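Local coordinates for PAN2-PAN3 deadenylation complex catalytic subunit pan2 (Neurospora crassa, PDB 4CZW), which forms the catalytic subunit of the PAN deadenylation complex, which probably shortens the poly(A) tails of mRNA, and here comprises its pseudo-UCH and exonuclease domains, at residues 281-293 and 378-392. Residues are numbered along the deposited sequence; the frame is centred on the assembly and turned at random.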
ATOM      1  N   LEU A 281     -10.730 -16.673 -25.718  1.00 43.21           N
ATOM      2  CA  LEU A 281     -11.638 -17.131 -24.674  1.00 46.94           C
ATOM      3  C   LEU A 281     -12.007 -15.998 -23.720  1.00 44.58           C
ATOM      4  O   LEU A 281     -13.177 -15.806 -23.391  1.00 48.89           O
ATOM      5  CB  LEU A 281     -11.012 -18.290 -23.895  1.00 41.18           C
ATOM      6  CG  LEU A 281     -11.884 -18.945 -22.822  1.00 34.34           C
ATOM      7  CD1 LEU A 281     -13.079 -19.640 -23.455  1.00 45.23           C
ATOM      8  CD2 LEU A 281     -11.072 -19.922 -21.984  1.00 47.32           C
ATOM      9  N   TRP A 282     -11.000 -15.250 -23.281  1.00 44.76           N
ATOM     10  CA  TRP A 282     -11.207 -14.157 -22.334  1.00 43.60           C
ATOM     11  C   TRP A 282     -11.923 -12.966 -22.961  1.00 50.42           C
ATOM     12  O   TRP A 282     -12.518 -12.150 -22.256  1.00 50.38           O
ATOM     13  CB  TRP A 282      -9.870 -13.700 -21.751  1.00 45.11           C
ATOM     14  CG  TRP A 282      -9.489 -14.411 -20.492  1.00 43.05           C
ATOM     15  CD1 TRP A 282      -8.607 -15.443 -20.367  1.00 41.48           C
ATOM     16  CD2 TRP A 282      -9.982 -14.139 -19.176  1.00 37.41           C
ATOM     17  NE1 TRP A 282      -8.518 -15.831 -19.051  1.00 47.36           N
ATOM     18  CE2 TRP A 282      -9.353 -15.046 -18.300  1.00 41.67           C
ATOM     19  CE3 TRP A 282     -10.894 -13.218 -18.653  1.00 39.90           C
ATOM     20  CZ2 TRP A 282      -9.606 -15.057 -16.930  1.00 44.24           C
ATOM     21  CZ3 TRP A 282     -11.143 -13.230 -17.294  1.00 41.29           C
ATOM     22  CH2 TRP A 282     -10.503 -14.144 -16.448  1.00 44.23           C
ATOM     23  N   SER A 283     -11.865 -12.866 -24.285  1.00 45.88           N
ATOM     24  CA  SER A 283     -12.492 -11.755 -24.991  1.00 44.10           C
ATOM     25  C   SER A 283     -14.002 -11.941 -25.104  1.00 52.96           C
ATOM     26  O   SER A 283     -14.716 -11.031 -25.525  1.00 59.49           O
ATOM     27  CB  SER A 283     -11.882 -11.590 -26.382  1.00 43.76           C
ATOM     28  OG  SER A 283     -12.184 -12.699 -27.209  1.00 49.44           O
ATOM     29  N   THR A 284     -14.478 -13.125 -24.732  1.00 48.46           N
ATOM     30  CA  THR A 284     -15.906 -13.421 -24.743  1.00 45.50           C
ATOM     31  C   THR A 284     -16.646 -12.502 -23.778  1.00 48.73           C
ATOM     32  O   THR A 284     -16.315 -12.447 -22.593  1.00 54.37           O
ATOM     33  CB  THR A 284     -16.180 -14.889 -24.364  1.00 52.79           C
ATOM     34  OG1 THR A 284     -15.468 -15.755 -25.256  1.00 50.13           O
ATOM     35  CG2 THR A 284     -17.667 -15.195 -24.443  1.00 49.00           C
ATOM     36  N   PRO A 285     -17.647 -11.768 -24.286  1.00 49.77           N
ATOM     37  CA  PRO A 285     -18.414 -10.821 -23.470  1.00 49.11           C
ATOM     38  C   PRO A 285     -19.159 -11.495 -22.321  1.00 51.60           C
ATOM     39  O   PRO A 285     -19.931 -12.426 -22.545  1.00 52.78           O
ATOM     40  CB  PRO A 285     -19.399 -10.208 -24.474  1.00 52.57           C
ATOM     41  CG  PRO A 285     -19.480 -11.198 -25.589  1.00 59.45           C
ATOM     42  CD  PRO A 285     -18.114 -11.797 -25.683  1.00 56.30           C
ATOM     43  N   GLY A 286     -18.916 -11.023 -21.102  1.00 60.75           N
ATOM     44  CA  GLY A 286     -19.590 -11.541 -19.926  1.00 49.25           C
ATOM     45  C   GLY A 286     -19.015 -12.851 -19.422  1.00 52.46           C
ATOM     46  O   GLY A 286     -19.665 -13.571 -18.665  1.00 62.58           O
ATOM     47  N   TRP A 287     -17.789 -13.159 -19.836  1.00 48.50           N
ATOM     48  CA  TRP A 287     -17.154 -14.417 -19.456  1.00 43.32           C
ATOM     49  C   TRP A 287     -16.718 -14.407 -17.996  1.00 46.58           C
ATOM     50  O   TRP A 287     -16.794 -15.427 -17.313  1.00 54.97           O
ATOM     51  CB  TRP A 287     -15.953 -14.707 -20.357  1.00 46.07           C
ATOM     52  CG  TRP A 287     -15.468 -16.121 -20.265  1.00 50.94           C
ATOM     53  CD1 TRP A 287     -16.027 -17.215 -20.857  1.00 56.21           C
ATOM     54  CD2 TRP A 287     -14.324 -16.594 -19.543  1.00 53.51           C
ATOM     55  NE1 TRP A 287     -15.304 -18.342 -20.546  1.00 55.52           N
ATOM     56  CE2 TRP A 287     -14.253 -17.987 -19.741  1.00 54.50           C
ATOM     57  CE3 TRP A 287     -13.353 -15.976 -18.748  1.00 46.08           C
ATOM     58  CZ2 TRP A 287     -13.252 -18.773 -19.174  1.00 50.21           C
ATOM     59  CZ3 TRP A 287     -12.360 -16.758 -18.186  1.00 46.83           C
ATOM     60  CH2 TRP A 287     -12.317 -18.142 -18.402  1.00 51.67           C
ATOM     61  N   LEU A 288     -16.258 -13.253 -17.522  1.00 49.74           N
ATOM     62  CA  LEU A 288     -15.837 -13.112 -16.133  1.00 38.73           C
ATOM     63  C   LEU A 288     -17.002 -12.686 -15.251  1.00 48.52           C
ATOM     64  O   LEU A 288     -17.493 -11.562 -15.365  1.00 55.53           O
ATOM     65  CB  LEU A 288     -14.694 -12.102 -16.011  1.00 43.33           C
ATOM     66  CG  LEU A 288     -14.221 -11.800 -14.587  1.00 48.48           C
ATOM     67  CD1 LEU A 288     -13.690 -13.056 -13.913  1.00 45.57           C
ATOM     68  CD2 LEU A 288     -13.168 -10.702 -14.585  1.00 40.71           C
ATOM     69  N   PRO A 289     -17.452 -13.586 -14.366  1.00 51.19           N
ATOM     70  CA  PRO A 289     -18.553 -13.280 -13.451  1.00 48.15           C
ATOM     71  C   PRO A 289     -18.088 -12.438 -12.269  1.00 52.75           C
ATOM     72  O   PRO A 289     -16.959 -12.603 -11.807  1.00 57.22           O
ATOM     73  CB  PRO A 289     -19.013 -14.664 -12.992  1.00 45.02           C
ATOM     74  CG  PRO A 289     -17.772 -15.486 -13.036  1.00 39.14           C
ATOM     75  CD  PRO A 289     -16.955 -14.963 -14.190  1.00 47.79           C
ATOM     76  N   GLU A 290     -18.946 -11.545 -11.791  1.00 48.48           N
ATOM     77  CA  GLU A 290     -18.616 -10.731 -10.629  1.00 56.56           C
ATOM     78  C   GLU A 290     -18.946 -11.482  -9.345  1.00 51.03           C
ATOM     79  O   GLU A 290     -18.689 -10.997  -8.244  1.00 49.97           O
ATOM     80  CB  GLU A 290     -19.366  -9.398 -10.663  1.00 57.34           C
ATOM     81  CG  GLU A 290     -20.877  -9.534 -10.584  1.00 70.30           C
ATOM     82  CD  GLU A 290     -21.556  -8.242 -10.172  1.00 82.79           C
ATOM     83  OE1 GLU A 290     -21.166  -7.670  -9.133  1.00 78.62           O
ATOM     84  OE2 GLU A 290     -22.478  -7.799 -10.889  1.00 72.09           O
ATOM     85  N   GLU A 291     -19.513 -12.674  -9.496  1.00 52.69           N
ATOM     86  CA  GLU A 291     -19.942 -13.462  -8.350  1.00 53.65           C
ATOM     87  C   GLU A 291     -19.849 -14.957  -8.636  1.00 55.91           C
ATOM     88  O   GLU A 291     -20.383 -15.442  -9.634  1.00 54.62           O
ATOM     89  CB  GLU A 291     -21.373 -13.083  -7.961  1.00 55.74           C
ATOM     90  CG  GLU A 291     -21.750 -13.432  -6.535  1.00 57.60           C
ATOM     91  CD  GLU A 291     -23.098 -12.864  -6.141  1.00 62.14           C
ATOM     92  OE1 GLU A 291     -24.072 -13.059  -6.897  1.00 58.29           O
ATOM     93  OE2 GLU A 291     -23.183 -12.220  -5.075  1.00 56.76           O
ATOM     94  N   ILE A 292     -19.160 -15.682  -7.761  1.00 52.02           N
ATOM     95  CA  ILE A 292     -19.025 -17.129  -7.900  1.00 50.69           C
ATOM     96  C   ILE A 292     -19.323 -17.844  -6.587  1.00 57.23           C
ATOM     97  O   ILE A 292     -19.206 -17.261  -5.509  1.00 58.30           O
ATOM     98  CB  ILE A 292     -17.611 -17.531  -8.371  1.00 45.73           C
ATOM     99  CG1 ILE A 292     -16.553 -17.023  -7.389  1.00 51.39           C
ATOM    100  CG2 ILE A 292     -17.338 -17.006  -9.770  1.00 41.86           C
ATOM    101  CD1 ILE A 292     -15.137 -17.394  -7.771  1.00 44.56           C
ATOM    102  N   GLY A 293     -19.711 -19.110  -6.690  1.00 57.44           N
ATOM    103  CA  GLY A 293     -19.933 -19.940  -5.521  1.00 53.92           C
ATOM    104  C   GLY A 293     -19.111 -21.208  -5.618  1.00 51.50           C
ATOM    105  O   GLY A 293     -19.121 -21.880  -6.649  1.00 58.82           O
ATOM    106  N   LEU A 378     -15.658  -5.389 -17.079  1.00 43.81           N
ATOM    107  CA  LEU A 378     -15.690  -6.821 -17.354  1.00 39.02           C
ATOM    108  C   LEU A 378     -15.567  -7.105 -18.848  1.00 42.21           C
ATOM    109  O   LEU A 378     -15.884  -8.202 -19.308  1.00 46.98           O
ATOM    110  CB  LEU A 378     -16.975  -7.441 -16.800  1.00 34.20           C
ATOM    111  CG  LEU A 378     -17.184  -7.291 -15.292  1.00 41.82           C
ATOM    112  CD1 LEU A 378     -18.478  -7.961 -14.852  1.00 34.41           C
ATOM    113  CD2 LEU A 378     -15.996  -7.853 -14.526  1.00 43.08           C
ATOM    114  N   THR A 379     -15.110  -6.109 -19.600  1.00 42.08           N
ATOM    115  CA  THR A 379     -14.867  -6.277 -21.029  1.00 42.11           C
ATOM    116  C   THR A 379     -13.370  -6.346 -21.300  1.00 44.86           C
ATOM    117  O   THR A 379     -12.604  -5.512 -20.817  1.00 45.91           O
ATOM    118  CB  THR A 379     -15.480  -5.129 -21.853  1.00 46.99           C
ATOM    119  OG1 THR A 379     -16.882  -5.031 -21.573  1.00 55.53           O
ATOM    120  CG2 THR A 379     -15.283  -5.374 -23.342  1.00 39.47           C
ATOM    121  N   PHE A 380     -12.955  -7.345 -22.072  1.00 41.53           N
ATOM    122  CA  PHE A 380     -11.545  -7.513 -22.400  1.00 40.22           C
ATOM    123  C   PHE A 380     -11.337  -7.603 -23.910  1.00 37.29           C
ATOM    124  O   PHE A 380     -12.226  -8.026 -24.647  1.00 36.52           O
ATOM    125  CB  PHE A 380     -10.980  -8.752 -21.703  1.00 38.71           C
ATOM    126  CG  PHE A 380     -11.087  -8.702 -20.205  1.00 44.57           C
ATOM    127  CD1 PHE A 380     -10.212  -7.927 -19.461  1.00 43.52           C
ATOM    128  CD2 PHE A 380     -12.066  -9.424 -19.540  1.00 46.47           C
ATOM    129  CE1 PHE A 380     -10.307  -7.875 -18.082  1.00 39.88           C
ATOM    130  CE2 PHE A 380     -12.166  -9.376 -18.161  1.00 45.89           C
ATOM    131  CZ  PHE A 380     -11.287  -8.600 -17.432  1.00 43.38           C
ATOM    132  N   ASN A 381     -10.156  -7.194 -24.360  1.00 40.17           N
ATOM    133  CA  ASN A 381      -9.847  -7.135 -25.781  1.00 38.14           C
ATOM    134  C   ASN A 381      -8.609  -7.965 -26.102  1.00 44.04           C
ATOM    135  O   ASN A 381      -7.550  -7.768 -25.510  1.00 44.49           O
ATOM    136  CB  ASN A 381      -9.645  -5.681 -26.213  1.00 36.85           C
ATOM    137  CG  ASN A 381      -9.681  -5.502 -27.721  1.00 39.50           C
ATOM    138  OD1 ASN A 381      -9.045  -6.248 -28.465  1.00 44.76           O
ATOM    139  ND2 ASN A 381     -10.427  -4.505 -28.178  1.00 46.76           N
ATOM    140  N   ALA A 382      -8.745  -8.885 -27.053  1.00 40.31           N
ATOM    141  CA  ALA A 382      -7.659  -9.795 -27.410  1.00 39.76           C
ATOM    142  C   ALA A 382      -6.462  -9.069 -28.018  1.00 47.14           C
ATOM    143  O   ALA A 382      -5.373  -9.632 -28.124  1.00 50.75           O
ATOM    144  CB  ALA A 382      -8.166 -10.860 -28.373  1.00 42.24           C
ATOM    145  N   ALA A 383      -6.671  -7.818 -28.415  1.00 48.35           N
ATOM    146  CA  ALA A 383      -5.636  -7.046 -29.090  1.00 38.13           C
ATOM    147  C   ALA A 383      -4.711  -6.325 -28.113  1.00 46.00           C
ATOM    148  O   ALA A 383      -3.513  -6.200 -28.370  1.00 45.50           O
ATOM    149  CB  ALA A 383      -6.266  -6.048 -30.042  1.00 44.56           C
ATOM    150  N   TRP A 384      -5.258  -5.858 -26.992  1.00 41.94           N
ATOM    151  CA  TRP A 384      -4.472  -5.040 -26.073  1.00 39.84           C
ATOM    152  C   TRP A 384      -4.882  -5.140 -24.599  1.00 39.54           C
ATOM    153  O   TRP A 384      -4.080  -4.836 -23.715  1.00 45.81           O
ATOM    154  CB  TRP A 384      -4.529  -3.574 -26.514  1.00 43.09           C
ATOM    155  CG  TRP A 384      -5.913  -2.991 -26.549  1.00 37.50           C
ATOM    156  CD1 TRP A 384      -6.788  -3.016 -27.596  1.00 39.03           C
ATOM    157  CD2 TRP A 384      -6.573  -2.287 -25.491  1.00 37.74           C
ATOM    158  NE1 TRP A 384      -7.955  -2.375 -27.253  1.00 40.08           N
ATOM    159  CE2 TRP A 384      -7.848  -1.919 -25.965  1.00 40.14           C
ATOM    160  CE3 TRP A 384      -6.213  -1.936 -24.187  1.00 32.66           C
ATOM    161  CZ2 TRP A 384      -8.762  -1.216 -25.183  1.00 40.67           C
ATOM    162  CZ3 TRP A 384      -7.120  -1.239 -23.412  1.00 36.54           C
ATOM    163  CH2 TRP A 384      -8.380  -0.886 -23.912  1.00 42.34           C
ATOM    164  N   LYS A 385      -6.113  -5.562 -24.324  1.00 41.89           N
ATOM    165  CA  LYS A 385      -6.589  -5.589 -22.942  1.00 35.88           C
ATOM    166  C   LYS A 385      -6.834  -7.002 -22.420  1.00 44.91           C
ATOM    167  O   LYS A 385      -7.829  -7.638 -22.767  1.00 41.89           O
ATOM    168  CB  LYS A 385      -7.869  -4.762 -22.802  1.00 35.46           C
ATOM    169  CG  LYS A 385      -8.264  -4.503 -21.357  1.00 32.02           C
ATOM    170  CD  LYS A 385      -9.625  -3.848 -21.246  1.00 30.44           C
ATOM    171  CE  LYS A 385     -10.031  -3.683 -19.793  1.00 33.86           C
ATOM    172  NZ  LYS A 385     -11.440  -3.228 -19.665  1.00 43.07           N
HETATM  173  N   MSE A 386      -5.931  -7.476 -21.565  1.00 43.22           N
HETATM  174  CA  MSE A 386      -6.034  -8.816 -20.996  1.00 38.29           C
HETATM  175  C   MSE A 386      -5.774  -8.821 -19.488  1.00 41.62           C
HETATM  176  O   MSE A 386      -4.859  -8.155 -19.007  1.00 40.70           O
HETATM  177  CB  MSE A 386      -5.060  -9.766 -21.697  1.00 43.26           C
HETATM  178  CG  MSE A 386      -5.550 -10.274 -23.043  1.00 48.21           C
HETATM  179 SE   MSE A 386      -7.005 -11.558 -22.843  1.00 57.45          SE
HETATM  180  CE  MSE A 386      -8.352 -10.695 -23.952  1.00 40.03           C
ATOM    181  N   PRO A 387      -6.585  -9.585 -18.739  1.00 39.18           N
ATOM    182  CA  PRO A 387      -6.453  -9.685 -17.283  1.00 41.52           C
ATOM    183  C   PRO A 387      -5.247 -10.522 -16.862  1.00 38.81           C
ATOM    184  O   PRO A 387      -4.931 -11.519 -17.511  1.00 37.53           O
ATOM    185  CB  PRO A 387      -7.758 -10.363 -16.863  1.00 40.37           C
ATOM    186  CG  PRO A 387      -8.125 -11.194 -18.038  1.00 39.22           C
ATOM    187  CD  PRO A 387      -7.694 -10.412 -19.248  1.00 42.28           C
ATOM    188  N   VAL A 388      -4.586 -10.115 -15.783  1.00 34.27           N
ATOM    189  CA  VAL A 388      -3.417 -10.829 -15.288  1.00 31.52           C
ATOM    190  C   VAL A 388      -3.696 -11.449 -13.924  1.00 41.19           C
ATOM    191  O   VAL A 388      -3.496 -12.647 -13.723  1.00 44.66           O
ATOM    192  CB  VAL A 388      -2.192  -9.902 -15.184  1.00 38.23           C
ATOM    193  CG1 VAL A 388      -0.994 -10.663 -14.643  1.00 38.93           C
ATOM    194  CG2 VAL A 388      -1.873  -9.296 -16.539  1.00 35.31           C
ATOM    195  N   VAL A 389      -4.158 -10.625 -12.990  1.00 38.64           N
ATOM    196  CA  VAL A 389      -4.512 -11.097 -11.658  1.00 35.33           C
ATOM    197  C   VAL A 389      -5.971 -10.776 -11.350  1.00 39.40           C
ATOM    198  O   VAL A 389      -6.417  -9.641 -11.527  1.00 44.51           O
ATOM    199  CB  VAL A 389      -3.611 -10.473 -10.573  1.00 31.07           C
ATOM    200  CG1 VAL A 389      -3.946 -11.054  -9.206  1.00 26.45           C
ATOM    201  CG2 VAL A 389      -2.145 -10.696 -10.904  1.00 34.29           C
ATOM    202  N   VAL A 390      -6.712 -11.781 -10.896  1.00 39.74           N
ATOM    203  CA  VAL A 390      -8.119 -11.607 -10.550  1.00 37.28           C
ATOM    204  C   VAL A 390      -8.325 -11.836  -9.056  1.00 38.02           C
ATOM    205  O   VAL A 390      -7.867 -12.839  -8.508  1.00 44.19           O
ATOM    206  CB  VAL A 390      -9.016 -12.565 -11.354  1.00 37.72           C
ATOM    207  CG1 VAL A 390     -10.469 -12.397 -10.952  1.00 37.92           C
ATOM    208  CG2 VAL A 390      -8.844 -12.321 -12.844  1.00 37.78           C
HETATM  209  N   MSE A 391      -9.015 -10.908  -8.400  1.00 38.92           N
HETATM  210  CA  MSE A 391      -9.160 -10.955  -6.949  1.00 43.65           C
HETATM  211  C   MSE A 391     -10.600 -11.176  -6.496  1.00 44.17           C
HETATM  212  O   MSE A 391     -11.484 -10.365  -6.773  1.00 44.62           O
HETATM  213  CB  MSE A 391      -8.629  -9.662  -6.327  1.00 37.81           C
HETATM  214  CG  MSE A 391      -8.545  -9.685  -4.810  1.00 45.09           C
HETATM  215 SE   MSE A 391      -7.049 -10.752  -4.153  1.00 55.37          SE
HETATM  216  CE  MSE A 391      -5.576  -9.680  -4.851  1.00 44.92           C
ATOM    217  N   PHE A 392     -10.823 -12.281  -5.790  1.00 46.20           N
ATOM    218  CA  PHE A 392     -12.113 -12.557  -5.170  1.00 42.29           C
ATOM    219  C   PHE A 392     -11.983 -12.563  -3.652  1.00 42.76           C
ATOM    220  O   PHE A 392     -10.926 -12.892  -3.113  1.00 48.00           O
ATOM    221  CB  PHE A 392     -12.674 -13.903  -5.638  1.00 41.96           C
ATOM    222  CG  PHE A 392     -13.251 -13.880  -7.024  1.00 33.58           C
ATOM    223  CD1 PHE A 392     -14.572 -13.518  -7.234  1.00 44.29           C
ATOM    224  CD2 PHE A 392     -12.479 -14.239  -8.115  1.00 34.81           C
ATOM    225  CE1 PHE A 392     -15.108 -13.504  -8.507  1.00 43.12           C
ATOM    226  CE2 PHE A 392     -13.010 -14.229  -9.392  1.00 33.16           C
ATOM    227  CZ  PHE A 392     -14.325 -13.858  -9.587  1.00 33.63           C
TER
HETATM  228  O   HOH W   1     -15.590 -11.024 -19.370  1.00 46.38           O
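The indole of Trp282 is sandwiched between Pro387, whose CG rests over the six-membered ring 3.6 Å from its centroid, and CZ3 of Trp287 on the opposite face. Its six-membered ring also turns an edge toward the face of Phe380 in an offset edge-to-face pair, with planes at 88° and centroids 5.7 Å apart. Phe380 in turn carries Pro387 CD over one face and meets Leu288 CD2 at its edge. The same methyl touches Leu378 CD2 at 4.0 Å, and Leu378 CD1 lies against Leu288 O. The ring of Phe392 is covered on one face by Ile292 CD1, almost on the ring normal and 3.8 Å from the centroid, while Pro289 O lies in plane at the edge, 3.7 Å from CZ. Ile292 can reach this face because CG1 stands between its backbone N and carbonyl carbon (chi1 58°), its chain then extending CD1 over the ring. An alanine in place of Phe392 would probably leave Ile292 CD1 without its aromatic platform and open a gap beside Pro289 O. Met386, a selenomethionine bent at chi2 and chi3, touches Trp282 CB with SE at 3.7 Å; SE also lies obliquely to the five-membered ring, 5.3 Å from its centroid, a Met-aromatic contact. No direct hydrogen bond joins the segments; instead a water accepts from Leu288 N and donates to Leu378 O at 2.8 Å. Buried Trp282 NE1 is satisfied by Tyr210 OH, whereas partly exposed Glu290 pairs with Lys374 and Arg350. Within the pseudo-UCH domain, Trp282 of helix 276-282 and the connection from Leu288 into strand 291-297 pack on strand 385-394 and the preceding loop 378-384; strand 321-334 pairs with both strands, and helix 227-235 touches Trp287, Leu288, Pro289 and Ile292.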